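PDB 6LKI: sensor protein kinase HptS from Staphylococcus aureus, which probably acts as a membrane sensor histidine kinase of a two-component system, its extracellular part helping detect hexose phosphate outside the cell. Local coordinates for residues Lys18-Phe23 with Tyr84-His89; Leu34-His39 with Leu91-Ser96; Ala58-Glu63 with Leu100-Ala105. All blocks are in the same frame, centred on the assembly; numbering follows the deposited sequence.

Contact 1 (Lys18-Phe23 with Tyr84-His89); sequences KQIQTF and YLFSTH
I20 meets the F86 ring at its edge. CD1 lies near the ring plane, 3.4 Å from F86 CE2. Y84 CE2, from the same strand, is also at this ring's edge. H160 meets the F86 ring from outside the two segments, at a steep tilt. At the edge of the H89 imidazole sits the Q21 amide. Q21 OE1 lies in the ring plane, 2.9 Å from H89 NE2. The two planes are 54° apart.

Helix 18-23 runs nearly parallel to strand 84-89, with 9.8 Å between the two axes. I20 points at the strand and spreads its branches over F86, S87 and H89. CG2 is anti to the backbone N and comes within 3.7 Å of S87 OG. CD1, at the end of the other branch, reaches F86. F86 and S87 both face I102 on the next strand, a classic beta bulge. I20 also packs on I102, and the helix thus sits over one face of the sheet. The Q21 chain bends at chi2 (-68°), and this brings its amide to H89.

The polar pair is specific in direction. H89 gives its NE2 proton to Q21 OE1 in a fairly straight bond, 163° at the hydrogen. The donor sits above the carbonyl plane and not on a lone pair. Q21 NE2 bonds to E17 OE2, one turn back on the helix. The amide is gripped at both ends, and this fixes its flip. This is consistent with H89 carrying a proton on NE2, and the E17 carboxylate could polarise the amide between them.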
loop_
_atom_site.group_PDB
_atom_site.type_symbol
_atom_site.label_atom_id
_atom_site.label_comp_id
_atom_site.label_asym_id
_atom_site.label_seq_id
_atom_site.Cartn_x
_atom_site.Cartn_y
_atom_site.Cartn_z
ATOM N N LYS B 18 -17.121 18.395 10.715
ATOM C CA LYS B 18 -16.613 19.722 11.055
ATOM C C LYS B 18 -15.648 19.651 12.232
ATOM O O LYS B 18 -14.575 20.267 12.209
ATOM C CB LYS B 18 -17.787 20.659 11.361
ATOM C CG LYS B 18 -17.431 22.047 11.906
ATOM C CD LYS B 18 -17.368 22.081 13.436
ATOM C CE LYS B 18 -16.296 23.041 13.909
ATOM N NZ LYS B 18 -15.915 22.836 15.332
ATOM N N GLN B 19 -16.023 18.908 13.276
ATOM C CA GLN B 19 -15.170 18.799 14.453
ATOM C C GLN B 19 -13.836 18.149 14.118
ATOM O O GLN B 19 -12.808 18.506 14.706
ATOM C CB GLN B 19 -15.889 18.013 15.550
ATOM C CG GLN B 19 -17.221 18.618 15.955
ATOM C CD GLN B 19 -17.328 18.849 17.447
ATOM O OE1 GLN B 19 -16.761 18.101 18.245
ATOM N NE2 GLN B 19 -18.050 19.893 17.834
ATOM N N ILE B 20 -13.828 17.205 13.174
ATOM C CA ILE B 20 -12.570 16.597 12.744
ATOM C C ILE B 20 -11.689 17.636 12.060
ATOM O O ILE B 20 -10.497 17.763 12.363
ATOM C CB ILE B 20 -12.839 15.395 11.820
ATOM C CG1 ILE B 20 -13.525 14.268 12.598
ATOM C CG2 ILE B 20 -11.541 14.910 11.193
ATOM C CD1 ILE B 20 -13.942 13.095 11.732
ATOM N N GLN B 21 -12.268 18.404 11.134
ATOM C CA GLN B 21 -11.486 19.394 10.400
ATOM C C GLN B 21 -10.941 20.473 11.328
ATOM O O GLN B 21 -9.794 20.912 11.175
ATOM C CB GLN B 21 -12.335 20.016 9.292
ATOM C CG GLN B 21 -12.837 19.019 8.255
ATOM C CD GLN B 21 -11.724 18.443 7.397
ATOM O OE1 GLN B 21 -10.598 18.941 7.399
ATOM N NE2 GLN B 21 -12.037 17.390 6.651
ATOM N N THR B 22 -11.759 20.888 12.282
ATOM C CA THR B 22 -11.342 21.872 13.246
ATOM C C THR B 22 -10.229 21.342 14.096
ATOM O O THR B 22 -9.321 22.032 14.385
ATOM C CB THR B 22 -12.489 22.290 14.162
ATOM O OG1 THR B 22 -13.519 22.877 13.416
ATOM C CG2 THR B 22 -12.037 23.268 15.180
ATOM N N PHE B 23 -10.333 20.099 14.492
ATOM C CA PHE B 23 -9.281 19.428 15.222
ATOM C C PHE B 23 -7.960 19.491 14.461
ATOM O O PHE B 23 -6.968 19.829 14.999
ATOM C CB PHE B 23 -9.693 17.992 15.544
ATOM C CG PHE B 23 -8.577 17.128 16.059
ATOM C CD1 PHE B 23 -8.352 17.011 17.382
ATOM C CD2 PHE B 23 -7.780 16.425 15.204
ATOM C CE1 PHE B 23 -7.344 16.221 17.854
ATOM C CE2 PHE B 23 -6.776 15.631 15.652
ATOM C CZ PHE B 23 -6.544 15.542 16.985
ATOM N N TYR B 84 -17.059 3.114 6.783
ATOM C CA TYR B 84 -17.167 4.286 5.926
ATOM C C TYR B 84 -15.938 5.162 6.129
ATOM O O TYR B 84 -15.717 5.678 7.230
ATOM C CB TYR B 84 -18.443 5.068 6.235
ATOM C CG TYR B 84 -18.558 6.382 5.496
ATOM C CD1 TYR B 84 -18.587 6.419 4.107
ATOM C CD2 TYR B 84 -18.647 7.584 6.185
ATOM C CE1 TYR B 84 -18.695 7.618 3.426
ATOM C CE2 TYR B 84 -18.756 8.788 5.512
ATOM C CZ TYR B 84 -18.781 8.797 4.134
ATOM O OH TYR B 84 -18.889 9.991 3.458
ATOM N N LEU B 85 -15.140 5.322 5.076
ATOM C CA LEU B 85 -14.001 6.232 5.124
ATOM C C LEU B 85 -14.522 7.661 5.196
ATOM O O LEU B 85 -15.095 8.173 4.229
ATOM C CB LEU B 85 -13.100 6.033 3.910
ATOM C CG LEU B 85 -11.883 6.957 3.843
ATOM C CD1 LEU B 85 -11.064 6.854 5.122
ATOM C CD2 LEU B 85 -11.025 6.638 2.628
ATOM N N PHE B 86 -14.087 8.237 6.271
ATOM C CA PHE B 86 -14.850 9.446 6.552
ATOM C C PHE B 86 -13.997 10.709 6.548
ATOM O O PHE B 86 -14.430 11.736 6.018
ATOM C CB PHE B 86 -15.567 9.307 7.901
ATOM C CG PHE B 86 -16.328 10.539 8.318
ATOM C CD1 PHE B 86 -17.580 10.811 7.793
ATOM C CD2 PHE B 86 -15.798 11.416 9.249
ATOM C CE1 PHE B 86 -18.282 11.937 8.172
ATOM C CE2 PHE B 86 -16.500 12.546 9.636
ATOM C CZ PHE B 86 -17.744 12.805 9.095
ATOM N N SER B 87 -12.704 10.666 6.678
ATOM C CA SER B 87 -11.778 11.764 6.450
ATOM C C SER B 87 -10.374 11.219 6.227
ATOM O O SER B 87 -10.009 10.162 6.749
ATOM C CB SER B 87 -11.778 12.755 7.620
ATOM O OG SER B 87 -11.250 12.163 8.792
ATOM N N THR B 88 -9.597 11.960 5.439
ATOM C CA THR B 88 -8.203 11.643 5.164
ATOM C C THR B 88 -7.397 12.928 5.273
ATOM O O THR B 88 -7.792 13.957 4.717
ATOM C CB THR B 88 -8.032 11.025 3.769
ATOM O OG1 THR B 88 -8.899 9.893 3.633
ATOM C CG2 THR B 88 -6.593 10.585 3.548
ATOM N N HIS B 89 -6.279 12.872 5.995
ATOM C CA HIS B 89 -5.426 14.039 6.170
ATOM C C HIS B 89 -3.966 13.631 6.051
ATOM O O HIS B 89 -3.555 12.599 6.587
ATOM C CB HIS B 89 -5.669 14.717 7.527
ATOM C CG HIS B 89 -6.978 15.438 7.618
ATOM N ND1 HIS B 89 -8.133 14.832 8.061
ATOM C CD2 HIS B 89 -7.314 16.716 7.321
ATOM C CE1 HIS B 89 -9.125 15.704 8.033
ATOM N NE2 HIS B 89 -8.654 16.855 7.588
#

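Contact 2 (Leu34-His39 with Leu91-Ser96); sequences LDLTNH and LKFKNS
The Asx turn of D35 and the type I beta turn from D35 to N38 dock here on a beta-hairpin loop. The loop joins strands 84-92 and 97-106. The turn lies in the loop between helix 2-31 and helix 39-55. K94 N gives the one backbone-to-backbone bond, 2.9 Å to L34 O. L36 N donates to N95 OD1 over 3.2 Å and approaches from well above the amide plane, 67° out of it. N95 ND2 bonds to Y98 OH, so both ends of the amide are used. D35 and N95 cross at about a right angle, with D35 OD1 3.2 Å from N95 CB.

F93 supplies the apolar part. L36 CD1 lies over one face of its ring, 3.8 Å from the centroid and 10° off the normal, a CH-pi contact. L34 O is at the ring edge, near its plane. F31 stacks with F93 and Y98 meets it edge-to-face, which closes the hairpin loop against the end of helix 2-31. D35 CG is anti to the backbone N (chi1 -178°), which points the carboxylate toward T37. D35 OD1 takes two bonds from one face of the carboxylate, from T37 N and, at 2.6 Å, from T37 OG1.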
loop_
_atom_site.group_PDB
_atom_site.type_symbol
_atom_site.label_atom_id
_atom_site.label_comp_id
_atom_site.label_asym_id
_atom_site.label_seq_id
_atom_site.Cartn_x
_atom_site.Cartn_y
_atom_site.Cartn_z
ATOM N N LEU B 34 5.793 17.176 17.472
ATOM C CA LEU B 34 5.709 15.837 18.042
ATOM C C LEU B 34 6.507 14.860 17.187
ATOM O O LEU B 34 6.231 14.702 15.993
ATOM C CB LEU B 34 4.252 15.390 18.157
ATOM C CG LEU B 34 3.408 16.186 19.156
ATOM C CD1 LEU B 34 1.947 15.765 19.098
ATOM C CD2 LEU B 34 3.959 16.031 20.564
ATOM N N ASP B 35 7.491 14.209 17.805
ATOM C CA ASP B 35 8.321 13.199 17.156
ATOM C C ASP B 35 7.735 11.830 17.485
ATOM O O ASP B 35 7.850 11.355 18.620
ATOM C CB ASP B 35 9.771 13.321 17.626
ATOM C CG ASP B 35 10.706 12.325 16.951
ATOM O OD1 ASP B 35 10.234 11.428 16.220
ATOM O OD2 ASP B 35 11.932 12.444 17.158
ATOM N N LEU B 36 7.123 11.189 16.490
ATOM C CA LEU B 36 6.435 9.924 16.714
ATOM C C LEU B 36 7.380 8.733 16.830
ATOM O O LEU B 36 6.906 7.598 16.943
ATOM C CB LEU B 36 5.409 9.680 15.603
ATOM C CG LEU B 36 4.271 10.705 15.556
ATOM C CD1 LEU B 36 3.120 10.213 14.692
ATOM C CD2 LEU B 36 3.784 11.043 16.962
ATOM N N THR B 37 8.693 8.953 16.797
ATOM C CA THR B 37 9.641 7.942 17.242
ATOM C C THR B 37 9.944 8.061 18.729
ATOM O O THR B 37 10.635 7.196 19.281
ATOM C CB THR B 37 10.946 8.032 16.444
ATOM O OG1 THR B 37 11.577 9.294 16.692
ATOM C CG2 THR B 37 10.673 7.886 14.953
ATOM N N ASN B 38 9.445 9.110 19.377
ATOM C CA ASN B 38 9.579 9.311 20.811
ATOM C C ASN B 38 8.287 8.868 21.487
ATOM O O ASN B 38 7.199 9.319 21.111
ATOM C CB ASN B 38 9.877 10.782 21.115
ATOM C CG ASN B 38 10.049 11.053 22.594
ATOM O OD1 ASN B 38 9.082 11.048 23.351
ATOM N ND2 ASN B 38 11.285 11.302 23.012
ATOM N N HIS B 39 8.408 7.988 22.484
ATOM C CA HIS B 39 7.215 7.380 23.066
ATOM C C HIS B 39 6.387 8.385 23.861
ATOM O O HIS B 39 5.173 8.199 24.006
ATOM C CB HIS B 39 7.604 6.182 23.936
ATOM C CG HIS B 39 8.197 6.554 25.259
ATOM N ND1 HIS B 39 7.427 6.816 26.372
ATOM C CD2 HIS B 39 9.485 6.694 25.651
ATOM C CE1 HIS B 39 8.216 7.108 27.391
ATOM N NE2 HIS B 39 9.469 7.041 26.980
ATOM N N LEU B 91 -0.508 14.734 7.304
ATOM C CA LEU B 91 -0.067 15.530 8.441
ATOM C C LEU B 91 1.449 15.512 8.551
ATOM O O LEU B 91 2.080 14.457 8.425
ATOM C CB LEU B 91 -0.684 15.010 9.744
ATOM C CG LEU B 91 -2.209 14.887 9.770
ATOM C CD1 LEU B 91 -2.665 14.227 11.064
ATOM C CD2 LEU B 91 -2.859 16.251 9.601
ATOM N N LYS B 92 2.029 16.684 8.798
ATOM C CA LYS B 92 3.468 16.811 8.997
ATOM C C LYS B 92 3.760 16.775 10.493
ATOM O O LYS B 92 3.367 17.684 11.233
ATOM C CB LYS B 92 3.997 18.099 8.371
ATOM C CG LYS B 92 5.465 18.364 8.680
ATOM C CD LYS B 92 5.908 19.740 8.211
ATOM C CE LYS B 92 7.378 19.981 8.525
ATOM N NZ LYS B 92 7.668 19.841 9.982
ATOM N N PHE B 93 4.439 15.724 10.938
ATOM C CA PHE B 93 4.943 15.645 12.297
ATOM C C PHE B 93 6.410 16.068 12.314
ATOM O O PHE B 93 6.995 16.419 11.286
ATOM C CB PHE B 93 4.750 14.236 12.862
ATOM C CG PHE B 93 3.362 13.976 13.377
ATOM C CD1 PHE B 93 2.324 13.695 12.502
ATOM C CD2 PHE B 93 3.094 14.019 14.736
ATOM C CE1 PHE B 93 1.045 13.456 12.973
ATOM C CE2 PHE B 93 1.816 13.783 15.214
ATOM C CZ PHE B 93 0.791 13.501 14.332
ATOM N N LYS B 94 7.012 16.035 13.505
ATOM C CA LYS B 94 8.385 16.508 13.650
ATOM C C LYS B 94 9.375 15.628 12.898
ATOM O O LYS B 94 10.383 16.130 12.387
ATOM C CB LYS B 94 8.754 16.575 15.131
ATOM C CG LYS B 94 10.074 17.264 15.427
ATOM C CD LYS B 94 10.371 17.224 16.918
ATOM C CE LYS B 94 11.669 17.938 17.248
ATOM N NZ LYS B 94 11.602 19.390 16.935
ATOM N N ASN B 95 9.106 14.327 12.807
ATOM C CA ASN B 95 10.055 13.379 12.237
ATOM C C ASN B 95 9.733 12.972 10.806
ATOM O O ASN B 95 10.656 12.679 10.040
ATOM C CB ASN B 95 10.124 12.117 13.102
ATOM C CG ASN B 95 8.780 11.431 13.230
ATOM O OD1 ASN B 95 7.770 12.071 13.524
ATOM N ND2 ASN B 95 8.758 10.122 13.002
ATOM N N SER B 96 8.461 12.938 10.429
ATOM C CA SER B 96 8.061 12.447 9.114
ATOM C C SER B 96 6.615 12.859 8.866
ATOM O O SER B 96 5.964 13.470 9.719
ATOM C CB SER B 96 8.231 10.928 9.015
ATOM O OG SER B 96 7.877 10.453 7.729
#

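Contact 3 (Ala58-Glu63 with Leu100-Ala105); sequences ATLYYE and LKIYMA
Strands 59-63 and 100-105 pair antiparallel, and A105 N also bonds to T59 O. The strand axes come within 4.6 Å and their directions differ by 154°, a usual sheet twist. Y61 pairs with Y103 and E63 with K101 as hydrogen-bonded pairs. L60 with M104 and Y62 with I102 are non-hydrogen-bonded pairs. Five backbone bonds close the ladder. Y103 N to Y61 O is 2.8 Å, and Y61 N returns to Y103 O at 2.9 Å. CA-H...O contacts fill the gaps, such as L60 CA to Y103 O at 3.2 Å.

L60, Y62, I102 and M104 lie on the face covered by helix 39-55 (L60, Y62) and helix 2-31 (I20 on I102). L60 CD2 rests 3.8 Å from M104 CB. CG of Y62 stands between the backbone N and the carbonyl carbon (chi1 57°), which takes the ring to L49, L50 and I53.

On the other face are Y61, E63, K101 and Y103. A105 CB touches the Y61 ring at its edge, 3.8 Å from CE2. The extended E63 chain crosses Y103 at a slant and brings OE1 to 3.9 Å from Y103 CE1, with the carboxylate and ring planes 65° apart. K101 and E63 pair through their backbones, but their charged ends part: K101 NZ is 6.6 Å from E63 OE1.

Outside the two segments, K101 NZ bridges to an acidic side chain of another protein's chain. The chemistry divides the ladder in two: an apolar face buried under two helices, and a more polar face from which K101 reaches that protein.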
loop_
_atom_site.group_PDB
_atom_site.type_symbol
_atom_site.label_atom_id
_atom_site.label_comp_id
_atom_site.label_asym_id
_atom_site.label_seq_id
_atom_site.Cartn_x
_atom_site.Cartn_y
_atom_site.Cartn_z
ATOM N N ALA B 58 -20.669 9.177 16.839
ATOM C CA ALA B 58 -20.466 7.952 16.080
ATOM C C ALA B 58 -19.302 7.137 16.637
ATOM O O ALA B 58 -18.436 7.642 17.359
ATOM C CB ALA B 58 -20.212 8.274 14.608
ATOM N N THR B 59 -19.299 5.850 16.295
ATOM C CA THR B 59 -18.175 4.970 16.594
ATOM C C THR B 59 -17.128 5.152 15.503
ATOM O O THR B 59 -17.346 4.761 14.351
ATOM C CB THR B 59 -18.629 3.515 16.681
ATOM O OG1 THR B 59 -19.596 3.375 17.729
ATOM C CG2 THR B 59 -17.444 2.603 16.968
ATOM N N LEU B 60 -15.999 5.754 15.856
ATOM C CA LEU B 60 -14.963 6.094 14.895
ATOM C C LEU B 60 -13.676 5.355 15.227
ATOM O O LEU B 60 -13.353 5.143 16.400
ATOM C CB LEU B 60 -14.706 7.606 14.874
ATOM C CG LEU B 60 -15.924 8.484 14.586
ATOM C CD1 LEU B 60 -15.565 9.954 14.705
ATOM C CD2 LEU B 60 -16.485 8.172 13.208
ATOM N N TYR B 61 -12.952 4.960 14.184
ATOM C CA TYR B 61 -11.636 4.350 14.313
ATOM C C TYR B 61 -10.643 5.165 13.502
ATOM O O TYR B 61 -10.916 5.511 12.347
ATOM C CB TYR B 61 -11.649 2.893 13.840
ATOM C CG TYR B 61 -12.476 1.999 14.729
ATOM C CD1 TYR B 61 -11.986 1.564 15.952
ATOM C CD2 TYR B 61 -13.759 1.614 14.360
ATOM C CE1 TYR B 61 -12.745 0.759 16.778
ATOM C CE2 TYR B 61 -14.525 0.808 15.179
ATOM C CZ TYR B 61 -14.012 0.383 16.386
ATOM O OH TYR B 61 -14.768 -0.419 17.208
ATOM N N TYR B 62 -9.505 5.484 14.107
ATOM C CA TYR B 62 -8.452 6.201 13.409
ATOM C C TYR B 62 -7.322 5.252 13.035
ATOM O O TYR B 62 -7.039 4.279 13.740
ATOM C CB TYR B 62 -7.908 7.361 14.250
ATOM C CG TYR B 62 -7.366 6.975 15.614
ATOM C CD1 TYR B 62 -6.082 6.460 15.759
ATOM C CD2 TYR B 62 -8.131 7.151 16.758
ATOM C CE1 TYR B 62 -5.585 6.113 17.006
ATOM C CE2 TYR B 62 -7.643 6.812 18.007
ATOM C CZ TYR B 62 -6.371 6.294 18.126
ATOM O OH TYR B 62 -5.885 5.953 19.368
ATOM N N GLU B 63 -6.691 5.540 11.901
ATOM C CA GLU B 63 -5.469 4.870 11.470
ATOM C C GLU B 63 -4.451 5.956 11.153
ATOM O O GLU B 63 -4.643 6.735 10.214
ATOM C CB GLU B 63 -5.717 3.971 10.256
ATOM C CG GLU B 63 -6.506 2.705 10.566
ATOM C CD GLU B 63 -6.503 1.714 9.414
ATOM O OE1 GLU B 63 -6.034 2.076 8.316
ATOM O OE2 GLU B 63 -6.971 0.571 9.608
ATOM N N LEU B 100 -3.519 10.283 8.233
ATOM C CA LEU B 100 -4.564 10.038 9.217
ATOM C C LEU B 100 -5.872 9.760 8.489
ATOM O O LEU B 100 -6.389 10.629 7.781
ATOM C CB LEU B 100 -4.722 11.227 10.167
ATOM C CG LEU B 100 -5.894 11.133 11.149
ATOM C CD1 LEU B 100 -5.729 9.932 12.073
ATOM C CD2 LEU B 100 -6.042 12.420 11.953
ATOM N N LYS B 101 -6.392 8.569 8.671
ATOM C CA LYS B 101 -7.681 8.224 8.180
ATOM C C LYS B 101 -8.627 7.914 9.312
ATOM O O LYS B 101 -8.264 7.258 10.202
ATOM C CB LYS B 101 -7.576 7.030 7.293
ATOM C CG LYS B 101 -6.592 7.196 6.199
ATOM C CD LYS B 101 -6.938 6.258 5.089
ATOM C CE LYS B 101 -5.708 5.702 4.451
ATOM N NZ LYS B 101 -4.950 6.710 3.673
ATOM N N ILE B 102 -9.856 8.388 9.209
ATOM C CA ILE B 102 -10.881 8.163 10.222
ATOM C C ILE B 102 -12.039 7.421 9.571
ATOM O O ILE B 102 -12.574 7.869 8.550
ATOM C CB ILE B 102 -11.356 9.482 10.857
ATOM C CG1 ILE B 102 -10.196 10.161 11.590
ATOM C CG2 ILE B 102 -12.516 9.231 11.807
ATOM C CD1 ILE B 102 -10.561 11.480 12.228
ATOM N N TYR B 103 -12.415 6.287 10.155
ATOM C CA TYR B 103 -13.473 5.436 9.636
ATOM C C TYR B 103 -14.665 5.454 10.582
ATOM O O TYR B 103 -14.497 5.494 11.804
ATOM C CB TYR B 103 -12.986 3.994 9.456
ATOM C CG TYR B 103 -11.849 3.843 8.474
ATOM C CD1 TYR B 103 -10.531 4.013 8.876
ATOM C CD2 TYR B 103 -12.094 3.530 7.144
ATOM C CE1 TYR B 103 -9.487 3.877 7.979
ATOM C CE2 TYR B 103 -11.058 3.389 6.240
ATOM C CZ TYR B 103 -9.757 3.565 6.664
ATOM O OH TYR B 103 -8.722 3.429 5.768
ATOM N N MET B 104 -15.864 5.416 10.012
ATOM C CA MET B 104 -17.101 5.321 10.776
ATOM C C MET B 104 -17.630 3.899 10.666
ATOM O O MET B 104 -17.906 3.421 9.560
ATOM C CB MET B 104 -18.137 6.329 10.273
ATOM C CG MET B 104 -19.398 6.408 11.123
ATOM S SD MET B 104 -20.639 5.178 10.665
ATOM C CE MET B 104 -21.183 5.818 9.084
ATOM N N ALA B 105 -17.770 3.225 11.807
ATOM C CA ALA B 105 -18.292 1.864 11.827
ATOM C C ALA B 105 -19.793 1.826 12.084
ATOM O O ALA B 105 -20.495 0.976 11.524
ATOM C CB ALA B 105 -17.560 1.034 12.886
#

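Overall arrangement
Contacts 1 and 3 are near neighbours, with centres about 9 Å apart. Strand 84-92 pairs with strand 97-106, and F86 N is 2.8 Å from I102 O. I20 reaches the same I102 from the helix, its CG2 3.7 Å from I102 CD1. Contact 2 lies at the far end of this hairpin, about 20 Å from contact 1 and 21 Å from contact 3 between centres. L91 CD1 packs on L100 CB at 3.7 Å and joins it to contact 3. Together they tie helix 2-31 and its following turn to one four-stranded sheet. A long helix beside two such sheets is consistent with a double Cache sensor domain.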